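PDB 6WT8: STING-associated CdnE c-di-GMP synthase from Flavobacteriaceae, which probably makes the signalling dinucleotide cyclic di-GMP from GTP, as part of a bacterial CBASS anti-phage defence system that includes STING. Local coordinates for residues G57-K67 against M94-V105; I42-K52 against L296-I304. All coordinates share one frame; numbering follows the deposited sequence. Where two conformers were deposited one is given.

Contact 1 of 2, residues G57-K67 against M94-V105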
loop_
_atom_site.group_PDB
_atom_site.type_symbol
_atom_site.label_atom_id
_atom_site.label_comp_id
_atom_site.label_asym_id
_atom_site.label_seq_id
_atom_site.Cartn_x
_atom_site.Cartn_y
_atom_site.Cartn_z
ATOM N N GLY A 57 5.529 -1.376 -13.484
ATOM C CA GLY A 57 6.229 -1.475 -12.209
ATOM C C GLY A 57 7.549 -2.246 -12.253
ATOM O O GLY A 57 8.279 -2.291 -13.260
ATOM N N VAL A 58 7.895 -2.821 -11.101
ATOM C CA VAL A 58 9.223 -3.356 -10.822
ATOM C C VAL A 58 9.343 -4.788 -11.330
ATOM O O VAL A 58 8.403 -5.600 -11.217
ATOM C CB VAL A 58 9.458 -3.259 -9.291
ATOM C CG1 VAL A 58 10.693 -3.992 -8.833
ATOM C CG2 VAL A 58 9.537 -1.745 -8.866
ATOM N N ALA A 59 10.526 -5.107 -11.852
ATOM C CA ALA A 59 10.803 -6.478 -12.283
ATOM C C ALA A 59 10.581 -7.468 -11.125
ATOM O O ALA A 59 10.928 -7.189 -9.950
ATOM C CB ALA A 59 12.232 -6.594 -12.832
ATOM N N PRO A 60 10.021 -8.642 -11.427
ATOM C CA PRO A 60 9.580 -9.571 -10.369
ATOM C C PRO A 60 10.698 -10.110 -9.504
ATOM O O PRO A 60 10.416 -10.451 -8.332
ATOM C CB PRO A 60 8.898 -10.700 -11.144
ATOM C CG PRO A 60 9.270 -10.509 -12.596
ATOM C CD PRO A 60 9.540 -9.033 -12.765
ATOM N N SER A 61 11.938 -10.179 -9.977
ATOM C CA SER A 61 12.978 -10.748 -9.125
ATOM C C SER A 61 13.188 -9.911 -7.874
ATOM O O SER A 61 13.478 -10.468 -6.816
ATOM C CB SER A 61 14.286 -10.905 -9.910
ATOM O OG SER A 61 14.893 -9.617 -10.101
ATOM N N TYR A 62 13.039 -8.574 -7.970
ATOM C CA TYR A 62 13.290 -7.732 -6.805
ATOM C C TYR A 62 12.248 -7.992 -5.738
ATOM O O TYR A 62 12.553 -8.138 -4.539
ATOM C CB TYR A 62 13.255 -6.253 -7.226
ATOM C CG TYR A 62 14.350 -5.892 -8.203
ATOM C CD1 TYR A 62 15.665 -5.803 -7.803
ATOM C CD2 TYR A 62 14.051 -5.647 -9.528
ATOM C CE1 TYR A 62 16.679 -5.494 -8.727
ATOM C CE2 TYR A 62 15.043 -5.303 -10.441
ATOM C CZ TYR A 62 16.343 -5.227 -10.052
ATOM O OH TYR A 62 17.291 -4.907 -11.041
ATOM N N THR A 63 11.007 -8.071 -6.175
ATOM C CA THR A 63 9.884 -8.319 -5.281
ATOM C C THR A 63 9.997 -9.689 -4.636
ATOM O O THR A 63 9.762 -9.851 -3.433
ATOM C CB THR A 63 8.628 -8.185 -6.112
ATOM O OG1 THR A 63 8.618 -6.839 -6.638
ATOM C CG2 THR A 63 7.360 -8.421 -5.304
HETATM N N MSE A 64 10.333 -10.695 -5.429
HETATM C CA MSE A 64 10.494 -12.027 -4.894
HETATM C C MSE A 64 11.647 -12.083 -3.915
HETATM O O MSE A 64 11.506 -12.673 -2.812
HETATM C CB MSE A 64 10.735 -13.036 -6.021
HETATM C CG MSE A 64 10.865 -14.470 -5.484
HETATM SE SE MSE A 64 9.202 -15.128 -4.668
HETATM C CE MSE A 64 9.307 -14.721 -2.778
ATOM N N ASN A 65 12.768 -11.446 -4.264
ATOM C CA ASN A 65 13.912 -11.438 -3.355
ATOM C C ASN A 65 13.545 -10.795 -2.023
ATOM O O ASN A 65 13.964 -11.274 -0.965
ATOM C CB ASN A 65 15.103 -10.713 -3.978
ATOM C CG ASN A 65 15.837 -11.591 -4.952
ATOM O OD1 ASN A 65 15.741 -12.817 -4.881
ATOM N ND2 ASN A 65 16.575 -10.980 -5.848
ATOM N N SER A 66 12.748 -9.720 -2.049
ATOM C CA SER A 66 12.325 -9.065 -0.811
ATOM C C SER A 66 11.540 -10.023 0.064
ATOM O O SER A 66 11.788 -10.122 1.275
ATOM C CB SER A 66 11.480 -7.837 -1.143
ATOM O OG SER A 66 11.170 -7.147 0.080
ATOM N N LYS A 67 10.619 -10.759 -0.523
ATOM C CA LYS A 67 9.771 -11.637 0.267
ATOM C C LYS A 67 10.552 -12.831 0.794
ATOM O O LYS A 67 10.317 -13.293 1.931
ATOM C CB LYS A 67 8.574 -12.111 -0.586
ATOM C CG LYS A 67 7.567 -10.985 -0.961
ATOM C CD LYS A 67 6.506 -11.510 -1.934
ATOM C CE LYS A 67 5.612 -10.359 -2.378
ATOM N NZ LYS A 67 4.648 -10.948 -3.413
HETATM N N MSE A 94 3.563 -5.646 -0.987
HETATM C CA MSE A 94 2.563 -6.702 -0.867
HETATM C C MSE A 94 1.364 -6.602 -1.814
HETATM O O MSE A 94 0.605 -7.560 -1.948
HETATM C CB MSE A 94 2.014 -6.769 0.571
HETATM C CG MSE A 94 3.043 -7.336 1.547
HETATM SE SE MSE A 94 3.595 -9.171 1.148
HETATM C CE MSE A 94 1.989 -10.063 1.599
ATOM N N THR A 95 1.201 -5.454 -2.461
ATOM C CA THR A 95 0.266 -5.330 -3.595
ATOM C C THR A 95 0.987 -5.160 -4.909
ATOM O O THR A 95 0.342 -4.875 -5.936
ATOM C CB THR A 95 -0.675 -4.141 -3.366
ATOM O OG1 THR A 95 0.078 -2.982 -3.035
ATOM C CG2 THR A 95 -1.664 -4.398 -2.184
ATOM N N ASN A 96 2.321 -5.260 -4.904
ATOM C CA ASN A 96 3.144 -4.987 -6.078
ATOM C C ASN A 96 2.843 -3.621 -6.660
ATOM O O ASN A 96 2.897 -3.450 -7.905
ATOM C CB ASN A 96 2.962 -6.069 -7.167
ATOM C CG ASN A 96 4.025 -5.962 -8.247
ATOM O OD1 ASN A 96 5.182 -5.586 -7.935
ATOM N ND2 ASN A 96 3.645 -6.237 -9.544
ATOM N N THR A 97 2.562 -2.623 -5.790
ATOM C CA THR A 97 2.338 -1.274 -6.297
ATOM C C THR A 97 3.514 -0.365 -6.003
ATOM O O THR A 97 3.414 0.849 -6.188
ATOM C CB THR A 97 1.040 -0.682 -5.753
ATOM O OG1 THR A 97 1.046 -0.786 -4.320
ATOM C CG2 THR A 97 -0.147 -1.458 -6.371
ATOM N N HIS A 98 4.634 -0.929 -5.560
ATOM C CA HIS A 98 5.838 -0.126 -5.448
ATOM C C HIS A 98 6.400 0.184 -6.838
ATOM O O HIS A 98 6.131 -0.503 -7.819
ATOM C CB HIS A 98 6.899 -0.848 -4.597
ATOM C CG HIS A 98 7.288 -2.205 -5.119
ATOM N ND1 HIS A 98 6.370 -3.189 -5.359
ATOM C CD2 HIS A 98 8.509 -2.753 -5.368
ATOM C CE1 HIS A 98 6.987 -4.279 -5.787
ATOM N NE2 HIS A 98 8.285 -4.054 -5.758
ATOM N N ILE A 99 7.226 1.238 -6.920
ATOM C CA ILE A 99 7.844 1.628 -8.187
ATOM C C ILE A 99 9.361 1.720 -8.094
ATOM O O ILE A 99 10.017 2.087 -9.096
ATOM C CB ILE A 99 7.275 2.957 -8.738
ATOM C CG1 ILE A 99 7.504 4.080 -7.770
ATOM C CG2 ILE A 99 5.771 2.802 -9.021
ATOM C CD1 ILE A 99 7.532 5.504 -8.465
ATOM N N LEU A 100 9.946 1.378 -6.945
ATOM C CA LEU A 100 11.409 1.336 -6.830
ATOM C C LEU A 100 11.864 -0.087 -6.545
ATOM O O LEU A 100 11.346 -0.728 -5.624
ATOM C CB LEU A 100 11.930 2.259 -5.711
ATOM C CG LEU A 100 11.416 3.693 -5.677
ATOM C CD1 LEU A 100 11.995 4.489 -4.486
ATOM C CD2 LEU A 100 11.699 4.389 -6.974
ATOM N N LYS A 101 12.889 -0.549 -7.287
ATOM C CA LYS A 101 13.381 -1.901 -7.051
ATOM C C LYS A 101 13.914 -2.082 -5.633
ATOM O O LYS A 101 13.983 -3.223 -5.194
ATOM C CB LYS A 101 14.503 -2.240 -8.059
ATOM C CG LYS A 101 15.719 -1.292 -8.011
ATOM C CD LYS A 101 16.622 -1.484 -9.268
ATOM C CE LYS A 101 17.910 -0.657 -9.091
ATOM N NZ LYS A 101 17.712 0.801 -9.108
ATOM N N GLU A 102 14.303 -0.996 -4.948
ATOM C CA GLU A 102 14.807 -1.107 -3.575
ATOM C C GLU A 102 13.716 -1.160 -2.517
ATOM O O GLU A 102 14.028 -1.358 -1.336
ATOM C CB GLU A 102 15.742 0.069 -3.241
ATOM C CG GLU A 102 16.945 0.213 -4.180
ATOM C CD GLU A 102 16.676 0.992 -5.476
ATOM O OE1 GLU A 102 15.563 1.567 -5.674
ATOM O OE2 GLU A 102 17.651 1.040 -6.294
ATOM N N ASN A 103 12.456 -0.959 -2.858
ATOM C CA ASN A 103 11.412 -1.083 -1.849
ATOM C C ASN A 103 11.280 -2.540 -1.405
ATOM O O ASN A 103 11.415 -3.476 -2.195
ATOM C CB ASN A 103 10.080 -0.617 -2.412
ATOM C CG ASN A 103 10.026 0.840 -2.769
ATOM O OD1 ASN A 103 9.361 1.189 -3.737
ATOM N ND2 ASN A 103 10.667 1.709 -1.976
ATOM N N ASP A 104 10.988 -2.735 -0.115
ATOM C CA ASP A 104 10.876 -4.043 0.478
ATOM C C ASP A 104 9.592 -4.190 1.270
ATOM O O ASP A 104 9.042 -3.203 1.785
ATOM C CB ASP A 104 12.048 -4.262 1.435
ATOM C CG ASP A 104 13.305 -4.550 0.710
ATOM O OD1 ASP A 104 13.466 -5.687 0.222
ATOM O OD2 ASP A 104 14.149 -3.631 0.622
ATOM N N VAL A 105 9.112 -5.439 1.339
ATOM C CA VAL A 105 8.088 -5.776 2.351
ATOM C C VAL A 105 8.671 -5.504 3.734
ATOM O O VAL A 105 9.871 -5.712 3.978
ATOM C CB VAL A 105 7.573 -7.228 2.287
ATOM C CG1 VAL A 105 6.887 -7.553 0.935
ATOM C CG2 VAL A 105 8.700 -8.257 2.524
HETATM O O HOH W 1 5.849 -2.923 -9.060
HETATM O O HOH W 2 7.299 -6.851 -8.984
HETATM O O HOH W 3 5.738 -5.505 -11.679
#
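Lys101 runs alongside Tyr62, over one face of its ring. Its CB sits 3.6 Å from the centroid of the Tyr62 ring and only 8° off the normal, a CH-pi contact over the middle of the ring. With CG between the backbone N and the carbonyl carbon (chi1 59°), the chain bows slightly outward at CG, and CD returns to within 3.8 Å of Tyr62 CZ. CE then leads away, and NZ makes a salt bridge to Glu102 OE2 at 2.8 Å as well as a bond to the carbonyl of Glu14. Shortening Tyr62 to an alanine would probably leave Lys101 CB and CD without their packing surface, although NZ stays tied. Val58 wedges CG2 against the backbone, 3.6 Å from Ile99 C. Thr63 OG1 meets His98 NE2 in the imidazole plane, a 2.9 Å hydrogen bond. Ser66 OG works in both directions, donating to the anti lone pair of Asp104 OD1 (2.7 Å) and accepting from Val105 N (3.0 Å), while Arg193 bridges to the same carboxylate oxygen. Helix 60-81 thus holds residues 94-105, which follow what is probably the Gly-Ser motif of the nucleotidyltransferase fold and run, with Asp104, into its likely Asp-x-Asp motif.

Contact 2 of 2, residues I42-K52 against L296-I304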
loop_
_atom_site.group_PDB
_atom_site.type_symbol
_atom_site.label_atom_id
_atom_site.label_comp_id
_atom_site.label_asym_id
_atom_site.label_seq_id
_atom_site.Cartn_x
_atom_site.Cartn_y
_atom_site.Cartn_z
ATOM N N ILE A 42 1.007 3.858 -32.531
ATOM C CA ILE A 42 1.198 4.662 -31.320
ATOM C C ILE A 42 1.773 3.849 -30.168
ATOM O O ILE A 42 2.396 4.410 -29.241
ATOM C CB ILE A 42 -0.135 5.317 -30.891
ATOM C CG1 ILE A 42 0.135 6.455 -29.912
ATOM C CG2 ILE A 42 -1.082 4.274 -30.282
ATOM C CD1 ILE A 42 -1.015 7.368 -29.773
ATOM N N GLU A 43 1.621 2.522 -30.194
ATOM C CA GLU A 43 2.016 1.788 -29.003
ATOM C C GLU A 43 3.525 1.703 -28.814
ATOM O O GLU A 43 3.960 1.475 -27.679
ATOM C CB GLU A 43 1.361 0.407 -29.014
ATOM C CG GLU A 43 -0.116 0.541 -28.598
ATOM C CD GLU A 43 -0.751 -0.753 -28.150
ATOM O OE1 GLU A 43 -0.024 -1.608 -27.591
ATOM O OE2 GLU A 43 -1.982 -0.912 -28.344
ATOM N N TYR A 44 4.328 1.922 -29.866
ATOM C CA TYR A 44 5.761 2.039 -29.664
ATOM C C TYR A 44 6.264 3.458 -29.925
ATOM O O TYR A 44 7.466 3.651 -30.118
ATOM C CB TYR A 44 6.518 1.013 -30.496
ATOM C CG TYR A 44 6.042 0.939 -31.917
ATOM C CD1 TYR A 44 6.476 1.866 -32.859
ATOM C CD2 TYR A 44 5.152 -0.064 -32.324
ATOM C CE1 TYR A 44 6.051 1.810 -34.168
ATOM C CE2 TYR A 44 4.718 -0.128 -33.628
ATOM C CZ TYR A 44 5.164 0.801 -34.552
ATOM O OH TYR A 44 4.732 0.756 -35.849
ATOM N N SER A 45 5.379 4.454 -29.804
ATOM C CA SER A 45 5.855 5.815 -29.570
ATOM C C SER A 45 6.553 5.916 -28.215
ATOM O O SER A 45 6.302 5.134 -27.283
ATOM C CB SER A 45 4.706 6.815 -29.641
ATOM O OG SER A 45 3.819 6.681 -28.533
ATOM N N ASP A 46 7.451 6.907 -28.090
ATOM C CA ASP A 46 8.145 7.085 -26.821
ATOM C C ASP A 46 7.163 7.370 -25.691
ATOM O O ASP A 46 7.324 6.828 -24.589
ATOM C CB ASP A 46 9.185 8.213 -26.885
ATOM C CG ASP A 46 10.440 7.833 -27.688
ATOM O OD1 ASP A 46 10.593 6.650 -28.084
ATOM O OD2 ASP A 46 11.282 8.736 -27.917
ATOM N N VAL A 47 6.123 8.181 -25.949
ATOM C CA VAL A 47 5.180 8.492 -24.857
ATOM C C VAL A 47 4.444 7.229 -24.412
ATOM O O VAL A 47 4.266 6.979 -23.203
ATOM C CB VAL A 47 4.198 9.619 -25.267
ATOM C CG1 VAL A 47 3.441 9.360 -26.577
ATOM C CG2 VAL A 47 3.199 9.915 -24.135
ATOM N N SER A 48 4.041 6.396 -25.372
ATOM C CA SER A 48 3.375 5.134 -25.026
ATOM C C SER A 48 4.307 4.207 -24.251
ATOM O O SER A 48 3.888 3.550 -23.289
ATOM C CB SER A 48 2.893 4.428 -26.280
ATOM O OG SER A 48 2.514 3.116 -25.901
ATOM N N ILE A 49 5.567 4.089 -24.682
ATOM C CA ILE A 49 6.491 3.229 -23.934
ATOM C C ILE A 49 6.677 3.725 -22.505
ATOM O O ILE A 49 6.733 2.937 -21.543
ATOM C CB ILE A 49 7.830 3.138 -24.688
ATOM C CG1 ILE A 49 7.592 2.436 -26.011
ATOM C CG2 ILE A 49 8.852 2.391 -23.885
ATOM C CD1 ILE A 49 8.809 2.613 -26.940
ATOM N N TYR A 50 6.792 5.039 -22.338
ATOM C CA TYR A 50 6.878 5.588 -20.988
ATOM C C TYR A 50 5.659 5.195 -20.161
ATOM O O TYR A 50 5.791 4.823 -18.987
ATOM C CB TYR A 50 6.991 7.106 -21.060
ATOM C CG TYR A 50 6.918 7.797 -19.707
ATOM C CD1 TYR A 50 7.858 7.535 -18.716
ATOM C CD2 TYR A 50 5.899 8.695 -19.443
ATOM C CE1 TYR A 50 7.798 8.186 -17.411
ATOM C CE2 TYR A 50 5.833 9.351 -18.167
ATOM C CZ TYR A 50 6.770 9.082 -17.191
ATOM O OH TYR A 50 6.767 9.702 -15.931
ATOM N N ILE A 51 4.477 5.387 -20.728
ATOM C CA ILE A 51 3.248 5.007 -20.004
ATOM C C ILE A 51 3.266 3.519 -19.641
ATOM O O ILE A 51 2.979 3.133 -18.483
ATOM C CB ILE A 51 2.019 5.349 -20.854
ATOM C CG1 ILE A 51 1.902 6.860 -21.040
ATOM C CG2 ILE A 51 0.745 4.741 -20.234
ATOM C CD1 ILE A 51 0.947 7.249 -22.166
ATOM N N LYS A 52 3.636 2.670 -20.607
ATOM C CA LYS A 52 3.632 1.217 -20.355
ATOM C C LYS A 52 4.567 0.855 -19.221
ATOM O O LYS A 52 4.222 0.046 -18.337
ATOM C CB LYS A 52 4.066 0.445 -21.617
ATOM C CG LYS A 52 2.985 0.353 -22.611
ATOM C CD LYS A 52 3.390 -0.615 -23.763
ATOM C CE LYS A 52 4.598 -0.120 -24.530
ATOM N NZ LYS A 52 4.838 -0.953 -25.827
ATOM N N LEU A 296 -11.242 -0.562 -20.618
ATOM C CA LEU A 296 -10.495 0.380 -21.446
ATOM C C LEU A 296 -9.091 -0.139 -21.750
ATOM O O LEU A 296 -8.432 -0.753 -20.899
ATOM C CB LEU A 296 -10.357 1.724 -20.726
ATOM C CG LEU A 296 -11.663 2.541 -20.663
ATOM C CD1 LEU A 296 -11.308 3.863 -19.983
ATOM C CD2 LEU A 296 -12.194 2.828 -22.018
ATOM N N HIS A 297 -8.613 0.205 -22.946
ATOM C CA HIS A 297 -7.215 0.026 -23.296
ATOM C C HIS A 297 -6.335 0.888 -22.393
ATOM O O HIS A 297 -6.741 1.954 -21.901
ATOM C CB HIS A 297 -7.063 0.442 -24.745
ATOM C CG HIS A 297 -5.661 0.339 -25.303
ATOM N ND1 HIS A 297 -4.769 1.407 -25.320
ATOM C CD2 HIS A 297 -5.067 -0.666 -25.999
ATOM C CE1 HIS A 297 -3.664 1.032 -25.935
ATOM N NE2 HIS A 297 -3.821 -0.215 -26.369
ATOM N N TYR A 298 -5.087 0.440 -22.164
ATOM C CA TYR A 298 -4.249 1.131 -21.165
ATOM C C TYR A 298 -4.019 2.616 -21.478
ATOM O O TYR A 298 -3.971 3.418 -20.541
ATOM C CB TYR A 298 -2.907 0.397 -20.979
ATOM C CG TYR A 298 -1.901 0.579 -22.101
ATOM C CD1 TYR A 298 -1.958 -0.205 -23.274
ATOM C CD2 TYR A 298 -0.941 1.588 -22.042
ATOM C CE1 TYR A 298 -1.057 0.010 -24.323
ATOM C CE2 TYR A 298 -0.052 1.810 -23.089
ATOM C CZ TYR A 298 -0.099 1.025 -24.212
ATOM O OH TYR A 298 0.775 1.248 -25.265
ATOM N N LEU A 299 -3.933 3.006 -22.759
ATOM C CA LEU A 299 -3.704 4.429 -23.058
ATOM C C LEU A 299 -4.912 5.253 -22.648
ATOM O O LEU A 299 -4.766 6.409 -22.256
ATOM C CB LEU A 299 -3.396 4.645 -24.553
ATOM C CG LEU A 299 -2.014 4.093 -25.012
ATOM C CD1 LEU A 299 -1.903 4.220 -26.491
ATOM C CD2 LEU A 299 -0.845 4.843 -24.360
ATOM N N ASP A 300 -6.115 4.684 -22.766
ATOM C CA ASP A 300 -7.300 5.444 -22.405
ATOM C C ASP A 300 -7.414 5.621 -20.898
ATOM O O ASP A 300 -8.165 6.501 -20.461
ATOM C CB ASP A 300 -8.559 4.754 -22.960
ATOM C CG ASP A 300 -8.620 4.793 -24.504
ATOM O OD1 ASP A 300 -7.893 5.581 -25.125
ATOM O OD2 ASP A 300 -9.400 4.035 -25.130
ATOM N N LEU A 301 -6.672 4.842 -20.090
ATOM C CA LEU A 301 -6.665 5.076 -18.652
ATOM C C LEU A 301 -6.054 6.408 -18.293
ATOM O O LEU A 301 -6.341 6.935 -17.195
ATOM C CB LEU A 301 -5.896 3.977 -17.908
ATOM C CG LEU A 301 -6.477 2.585 -18.090
ATOM C CD1 LEU A 301 -5.571 1.540 -17.413
ATOM C CD2 LEU A 301 -7.903 2.477 -17.547
ATOM N N VAL A 302 -5.167 6.957 -19.147
ATOM C CA VAL A 302 -4.558 8.244 -18.810
ATOM C C VAL A 302 -5.633 9.306 -18.774
ATOM O O VAL A 302 -5.638 10.159 -17.888
ATOM C CB VAL A 302 -3.452 8.607 -19.809
ATOM C CG1 VAL A 302 -2.763 9.938 -19.409
ATOM C CG2 VAL A 302 -2.433 7.478 -19.864
ATOM N N SER A 303 -6.560 9.262 -19.745
ATOM C CA SER A 303 -7.699 10.174 -19.757
ATOM C C SER A 303 -8.620 9.974 -18.539
ATOM O O SER A 303 -9.101 10.951 -17.968
ATOM C CB SER A 303 -8.472 9.944 -21.032
ATOM O OG SER A 303 -9.628 10.778 -21.094
ATOM N N ILE A 304 -8.877 8.726 -18.137
ATOM C CA ILE A 304 -9.699 8.483 -16.933
ATOM C C ILE A 304 -9.085 9.163 -15.719
ATOM O O ILE A 304 -9.763 9.818 -14.920
ATOM C CB ILE A 304 -9.834 6.971 -16.686
ATOM C CG1 ILE A 304 -10.726 6.352 -17.714
ATOM C CG2 ILE A 304 -10.348 6.643 -15.232
ATOM C CD1 ILE A 304 -12.167 6.792 -17.698
#
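Ser48 OG is gripped from two directions: it accepts a hydrogen bond from Tyr298 OH at 2.6 Å and donates one to Glu43 O at 2.8 Å. Ser48 belongs to the first turn of helix 46-56, whose N-cap is Ser45, and through this hydroxyl the capped turn is tied to the segment leading into helix 300-314 of the C-terminal helical region. Lys52 NZ reaches Glu43 O as well, at 3.2 Å and from the opposite face of its carbonyl plane, so that carbonyl has a donor above and below. Tyr298 holds CG between its backbone N and carbonyl carbon (chi1 75°), a rotation that sends the ring toward helix 46-56, where Lys52 CG meets CE2 of Tyr298 obliquely at 3.4 Å. Next to it the Glu43 side chain, extended beyond CG, runs past the phenol. Its carboxylate stands nearly perpendicular to the tyrosine ring, with OE1 at the ring edge. His297 NE2 donates to Glu43 OE2 over 2.8 Å, entering from above the carboxylate plane (59° out of it). Beside this polar group the packing is apolar: Phe259 of helix 253-266 touches both Ile51 and Val302, and Ile42 CG2 lies against Leu299 CD1 at 3.9 Å. The other methyl of that leucine, Leu299 CD2, comes to 3.7 Å from Ile51 CD1, which also faces Val302 CG2.

How the contacts relate
From the N terminus the chain first supplies 42-52, at the start of helix 46-56, and then, after a short turn, 57-67 at the start of helix 60-81. Contact 1 closes soon afterwards: 26 residues, holding the rest of helix 60-81 and strand 85-90, separate its segments. Contact 2 is finished only when the chain returns at 296-304, with 243 residues between 52 and 296, so the loop of contact 1 is nested within it. The centres lie about 23 Å apart and the nearest atoms about 5 Å, without touching. Consecutive helices serve two regions: helix 60-81 is joined to the loop between strands 85-90 and 106-112, in what is probably the nucleotidyltransferase core, helix 46-56 to the C-terminal helices.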